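Long-range contacts in 3-dehydroquinate dehydratase (Aquifex aeolicus, PDB 2EGZ), which catalyses the cis-dehydration of 3-dehydroquinate to 3-dehydroshikimate, the third step of the chorismate pathway, through a Schiff-base intermediate: residues V27-D32 with E44-V49; G53-L58 with S84-I89. All blocks are in the same frame, centred on the assembly; numbering follows the deposited sequence.

Interaction 1 (V27-D32 with E44-V49)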
loop_
_atom_site.group_PDB
_atom_site.type_symbol
_atom_site.label_atom_id
_atom_site.label_comp_id
_atom_site.label_asym_id
_atom_site.label_seq_id
_atom_site.Cartn_x
_atom_site.Cartn_y
_atom_site.Cartn_z
ATOM N N VAL B 27 -7.129 10.298 23.464
ATOM C CA VAL B 27 -7.160 11.322 22.432
ATOM C C VAL B 27 -6.138 10.859 21.402
ATOM O O VAL B 27 -4.977 10.606 21.733
ATOM C CB VAL B 27 -6.742 12.727 22.947
ATOM C CG1 VAL B 27 -6.414 13.638 21.762
ATOM C CG2 VAL B 27 -7.873 13.344 23.756
ATOM N N GLU B 28 -6.572 10.708 20.160
ATOM C CA GLU B 28 -5.649 10.307 19.112
ATOM C C GLU B 28 -5.163 11.559 18.399
ATOM O O GLU B 28 -5.953 12.270 17.776
ATOM C CB GLU B 28 -6.321 9.389 18.088
ATOM C CG GLU B 28 -5.416 9.098 16.885
ATOM C CD GLU B 28 -6.059 8.195 15.849
ATOM O OE1 GLU B 28 -7.256 8.387 15.561
ATOM O OE2 GLU B 28 -5.361 7.307 15.311
ATOM N N LEU B 29 -3.871 11.839 18.499
ATOM C CA LEU B 29 -3.329 13.007 17.825
ATOM C C LEU B 29 -3.056 12.626 16.379
ATOM O O LEU B 29 -2.168 11.824 16.097
ATOM C CB LEU B 29 -2.030 13.481 18.490
ATOM C CG LEU B 29 -2.126 14.264 19.805
ATOM C CD1 LEU B 29 -2.751 13.394 20.875
ATOM C CD2 LEU B 29 -0.738 14.714 20.237
ATOM N N ARG B 30 -3.853 13.175 15.470
ATOM C CA ARG B 30 -3.671 12.909 14.049
ATOM C C ARG B 30 -2.698 13.971 13.559
ATOM O O ARG B 30 -3.102 14.991 12.998
ATOM C CB ARG B 30 -5.008 13.015 13.309
ATOM C CG ARG B 30 -5.936 11.822 13.525
ATOM C CD ARG B 30 -5.329 10.549 12.942
ATOM N NE ARG B 30 -5.095 10.680 11.504
ATOM C CZ ARG B 30 -6.002 10.422 10.566
ATOM N NH1 ARG B 30 -7.215 10.007 10.907
ATOM N NH2 ARG B 30 -5.701 10.603 9.287
ATOM N N VAL B 31 -1.413 13.722 13.790
ATOM C CA VAL B 31 -0.366 14.660 13.411
ATOM C C VAL B 31 -0.350 14.970 11.919
ATOM O O VAL B 31 0.160 16.010 11.506
ATOM C CB VAL B 31 1.014 14.141 13.844
ATOM C CG1 VAL B 31 2.082 15.189 13.556
ATOM C CG2 VAL B 31 0.991 13.802 15.330
ATOM N N ASP B 32 -0.911 14.079 11.108
ATOM C CA ASP B 32 -0.955 14.308 9.668
ATOM C C ASP B 32 -1.912 15.455 9.341
ATOM O O ASP B 32 -1.894 15.995 8.234
ATOM C CB ASP B 32 -1.400 13.038 8.937
ATOM C CG ASP B 32 -2.660 12.440 9.527
ATOM O OD1 ASP B 32 -2.602 11.960 10.680
ATOM O OD2 ASP B 32 -3.707 12.452 8.844
ATOM N N GLU B 44 4.386 18.863 23.295
ATOM C CA GLU B 44 3.544 19.624 24.219
ATOM C C GLU B 44 2.079 19.208 24.126
ATOM O O GLU B 44 1.349 19.239 25.125
ATOM C CB GLU B 44 3.668 21.130 23.948
ATOM C CG GLU B 44 5.097 21.650 23.975
ATOM C CD GLU B 44 5.177 23.157 24.175
ATOM O OE1 GLU B 44 4.393 23.894 23.538
ATOM O OE2 GLU B 44 6.036 23.604 24.967
ATOM N N LYS B 45 1.642 18.829 22.928
ATOM C CA LYS B 45 0.266 18.395 22.732
ATOM C C LYS B 45 0.044 17.071 23.463
ATOM O O LYS B 45 -0.967 16.896 24.137
ATOM C CB LYS B 45 -0.038 18.237 21.242
ATOM C CG LYS B 45 -0.105 19.554 20.480
ATOM C CD LYS B 45 -1.363 20.322 20.836
ATOM C CE LYS B 45 -1.463 21.637 20.074
ATOM N NZ LYS B 45 -0.422 22.614 20.489
ATOM N N LEU B 46 0.994 16.150 23.330
ATOM C CA LEU B 46 0.901 14.854 24.011
ATOM C C LEU B 46 0.884 15.074 25.520
ATOM O O LEU B 46 0.119 14.438 26.250
ATOM C CB LEU B 46 2.097 13.965 23.664
ATOM C CG LEU B 46 2.222 13.398 22.249
ATOM C CD1 LEU B 46 3.557 12.684 22.111
ATOM C CD2 LEU B 46 1.073 12.435 21.975
ATOM N N GLU B 47 1.740 15.979 25.985
ATOM C CA GLU B 47 1.825 16.279 27.407
ATOM C C GLU B 47 0.553 16.941 27.923
ATOM O O GLU B 47 0.151 16.710 29.063
ATOM C CB GLU B 47 3.028 17.183 27.686
ATOM C CG GLU B 47 4.344 16.573 27.238
ATOM C CD GLU B 47 5.545 17.446 27.553
ATOM O OE1 GLU B 47 5.480 18.666 27.308
ATOM O OE2 GLU B 47 6.560 16.904 28.034
ATOM N N GLU B 48 -0.083 17.763 27.090
ATOM C CA GLU B 48 -1.303 18.438 27.507
ATOM C C GLU B 48 -2.431 17.422 27.696
ATOM O O GLU B 48 -3.274 17.566 28.579
ATOM C CB GLU B 48 -1.718 19.492 26.473
ATOM C CG GLU B 48 -2.589 20.598 27.057
ATOM C CD GLU B 48 -3.128 21.552 26.008
ATOM O OE1 GLU B 48 -2.400 21.862 25.043
ATOM O OE2 GLU B 48 -4.282 22.006 26.160
ATOM N N VAL B 49 -2.452 16.394 26.856
ATOM C CA VAL B 49 -3.478 15.366 26.972
ATOM C C VAL B 49 -3.272 14.630 28.284
ATOM O O VAL B 49 -4.217 14.389 29.034
ATOM C CB VAL B 49 -3.391 14.356 25.819
ATOM C CG1 VAL B 49 -4.426 13.266 26.008
ATOM C CG2 VAL B 49 -3.615 15.076 24.504
#

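Interaction 2 (G53-L58 with S84-I89)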
loop_
_atom_site.group_PDB
_atom_site.type_symbol
_atom_site.label_atom_id
_atom_site.label_comp_id
_atom_site.label_asym_id
_atom_site.label_seq_id
_atom_site.Cartn_x
_atom_site.Cartn_y
_atom_site.Cartn_z
ATOM N N GLY B 53 -5.274 13.889 32.254
ATOM C CA GLY B 53 -5.539 12.531 32.698
ATOM C C GLY B 53 -5.966 11.533 31.639
ATOM O O GLY B 53 -6.446 10.449 31.974
ATOM N N LEU B 54 -5.795 11.876 30.368
ATOM C CA LEU B 54 -6.175 10.964 29.288
ATOM C C LEU B 54 -4.965 10.329 28.630
ATOM O O LEU B 54 -3.859 10.860 28.714
ATOM C CB LEU B 54 -6.991 11.702 28.225
ATOM C CG LEU B 54 -8.500 11.781 28.476
ATOM C CD1 LEU B 54 -8.773 12.511 29.785
ATOM C CD2 LEU B 54 -9.175 12.479 27.301
ATOM N N LYS B 55 -5.174 9.184 27.986
ATOM C CA LYS B 55 -4.091 8.506 27.289
ATOM C C LYS B 55 -4.029 9.016 25.860
ATOM O O LYS B 55 -4.979 9.624 25.372
ATOM C CB LYS B 55 -4.304 6.995 27.290
ATOM C CG LYS B 55 -4.010 6.356 28.634
ATOM C CD LYS B 55 -4.231 4.858 28.583
ATOM C CE LYS B 55 -3.842 4.202 29.894
ATOM N NZ LYS B 55 -2.393 4.384 30.183
ATOM N N THR B 56 -2.910 8.758 25.191
ATOM C CA THR B 56 -2.722 9.220 23.827
ATOM C C THR B 56 -2.379 8.124 22.837
ATOM O O THR B 56 -1.833 7.083 23.199
ATOM C CB THR B 56 -1.566 10.232 23.731
ATOM O OG1 THR B 56 -0.347 9.594 24.150
ATOM C CG2 THR B 56 -1.829 11.440 24.607
ATOM N N ILE B 57 -2.728 8.379 21.581
ATOM C CA ILE B 57 -2.386 7.503 20.472
ATOM C C ILE B 57 -1.659 8.466 19.541
ATOM O O ILE B 57 -2.214 9.493 19.140
ATOM C CB ILE B 57 -3.612 6.941 19.714
ATOM C CG1 ILE B 57 -4.350 5.908 20.569
ATOM C CG2 ILE B 57 -3.146 6.263 18.427
ATOM C CD1 ILE B 57 -5.650 5.426 19.943
ATOM N N LEU B 58 -0.409 8.152 19.231
ATOM C CA LEU B 58 0.388 8.983 18.338
ATOM C C LEU B 58 0.218 8.433 16.928
ATOM O O LEU B 58 0.710 7.346 16.621
ATOM C CB LEU B 58 1.864 8.930 18.743
ATOM C CG LEU B 58 2.870 9.624 17.816
ATOM C CD1 LEU B 58 2.601 11.124 17.787
ATOM C CD2 LEU B 58 4.286 9.346 18.302
ATOM N N SER B 84 4.176 8.359 24.259
ATOM C CA SER B 84 2.748 8.195 24.016
ATOM C C SER B 84 2.306 6.808 24.479
ATOM O O SER B 84 3.045 5.837 24.325
ATOM C CB SER B 84 2.448 8.371 22.525
ATOM O OG SER B 84 1.056 8.334 22.276
ATOM N N ASP B 85 1.107 6.714 25.046
ATOM C CA ASP B 85 0.604 5.428 25.529
ATOM C C ASP B 85 0.521 4.421 24.391
ATOM O O ASP B 85 0.813 3.237 24.578
ATOM C CB ASP B 85 -0.763 5.617 26.180
ATOM C CG ASP B 85 -0.728 6.643 27.292
ATOM O OD1 ASP B 85 -0.250 6.312 28.404
ATOM O OD2 ASP B 85 -1.155 7.787 27.046
ATOM N N TYR B 86 0.116 4.897 23.217
ATOM C CA TYR B 86 0.020 4.060 22.021
ATOM C C TYR B 86 0.619 4.820 20.847
ATOM O O TYR B 86 0.615 6.052 20.823
ATOM C CB TYR B 86 -1.433 3.787 21.616
ATOM C CG TYR B 86 -2.315 3.096 22.623
ATOM C CD1 TYR B 86 -2.477 1.709 22.600
ATOM C CD2 TYR B 86 -3.048 3.833 23.550
ATOM C CE1 TYR B 86 -3.358 1.079 23.471
ATOM C CE2 TYR B 86 -3.926 3.216 24.423
ATOM C CZ TYR B 86 -4.082 1.842 24.378
ATOM O OH TYR B 86 -4.984 1.231 25.218
ATOM N N THR B 87 1.112 4.068 19.874
ATOM C CA THR B 87 1.622 4.627 18.632
ATOM C C THR B 87 0.949 3.784 17.552
ATOM O O THR B 87 0.980 2.552 17.608
ATOM C CB THR B 87 3.150 4.498 18.490
ATOM O OG1 THR B 87 3.798 5.409 19.390
ATOM C CG2 THR B 87 3.569 4.825 17.060
ATOM N N ASP B 88 0.307 4.447 16.599
ATOM C CA ASP B 88 -0.368 3.751 15.509
ATOM C C ASP B 88 0.478 3.897 14.249
ATOM O O ASP B 88 0.677 5.007 13.758
ATOM C CB ASP B 88 -1.763 4.358 15.275
ATOM C CG ASP B 88 -2.537 3.659 14.161
ATOM O OD1 ASP B 88 -1.914 3.267 13.149
ATOM O OD2 ASP B 88 -3.779 3.517 14.281
ATOM N N ILE B 89 0.985 2.779 13.744
ATOM C CA ILE B 89 1.789 2.782 12.527
ATOM C C ILE B 89 1.082 1.860 11.533
ATOM O O ILE B 89 0.489 0.862 11.928
ATOM C CB ILE B 89 3.228 2.273 12.802
ATOM C CG1 ILE B 89 4.077 2.350 11.524
ATOM C CG2 ILE B 89 3.187 0.852 13.330
ATOM C CD1 ILE B 89 4.284 3.760 11.005
#

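Interaction 1 (V27-D32 with E44-V49)
L29 pushes its forked end from strand 27-30 into a hollow on helix 44-49 bounded by K45, L46 and V49, a shape that a leucine fills well. One methyl, CD2, presses on L46 CD2 at 3.4 Å, closer than two methyls normally sit, and lies 3.7 Å from K45 CB. The L29 and V49 side chains run past each other in opposite directions, L29 CD1 4.1 Å from V49 CG2. With CG anti to the carbonyl carbon (chi1 -77°) the fork is carried to the helix, and chi2 of 63° sets its methyls against different neighbours. Further along the helix, V49 CG1 sits 3.9 Å from V27 CB, two short branched side chains suited to a place where strand and helix lie close. The axes run nearly antiparallel (170°) and 10.0 Å apart, the return course of a helix in a beta-alpha-beta unit of a TIM barrel. Cutting L29 back to an alanine here is likely to open a gap, taking from L46 CD2 and K45 CB the methyl they pack on. K45 suits the margin, lending its aliphatic base while its amine leads away; no hydrogen bond crosses, so shape and burial of apolar surface hold strand and helix together.

Interaction 2 (G53-L58 with S84-I89)
Strands 55-58 and 86-89 run parallel, 4.3 Å apart at closest approach and crossing at -22°, with I57 beside Y86 and L58 beside T87. Backbone bonds pass back and forth: Y86 N to T56 O, L58 N to Y86 O (2.8 Å) and D88 N to L58 O (2.9 Å). Before the strand pairing begins, D85 takes over the backbone's role: its OD2 accepts T56 N at 2.7 Å, met on the anti side of the carboxylate, while H50 also binds that oxygen. K55 crosses the aspartate at about a right angle, and K55 NZ forms a salt bridge with D85 OD1 at 3.4 Å, its hydrogen bond weak; a carboxylate suits this place because its two oxygens serve T56 N and K55 at once. Beside it, T56 OG1 donates to S84 OG (2.7 Å), and that hydroxyl in turn donates to Y86 O. With OG anti to the serine's backbone N (chi1 -175°), S84 meets this carbonyl from the face opposite L58 N, so two donors grip one oxygen; small hydroxyl residues suit so close a relay. I57 and Y86 share a face of the sheet, where I57 CG1 packs 3.8 Å from Y86 CB, and T56 O lies at the edge of the tyrosine ring. On the other face L58 and T87 lie side by side, and T87 OG1 bonds S81. Helix 73-80 packs there through F77, and helix 39-51 meets T56. Strands 26-30 and 110-117 flank the pair within the parallel barrel sheet.

Interactions 1 and 2 are successive steps round the barrel, their centres 8 Å apart, with strands 26-30 and 55-59 as neighbours. They meet directly: L29 N lies 2.9 Å from I57 O and V27 N 3.0 Å from K55 O, both probable hydrogen bonds, while V49 CG1 packs 3.5 Å from T56 CG2, so T56 turns a methyl to the helix of interaction 1 and a hydroxyl to S84 of interaction 2. Interaction 1 holds E28, L29 and R30, predicted to bind 3-dehydroquinate. In interaction 2 the D88 side chain comes within about 4 Å of that of K142, the Schiff-base lysine, and about 6 Å of a bound tartrate, probably from the crystallisation liquor; D88 OD1 is hydrogen-bonded to S114, and the ion pair with K142 is long and weak.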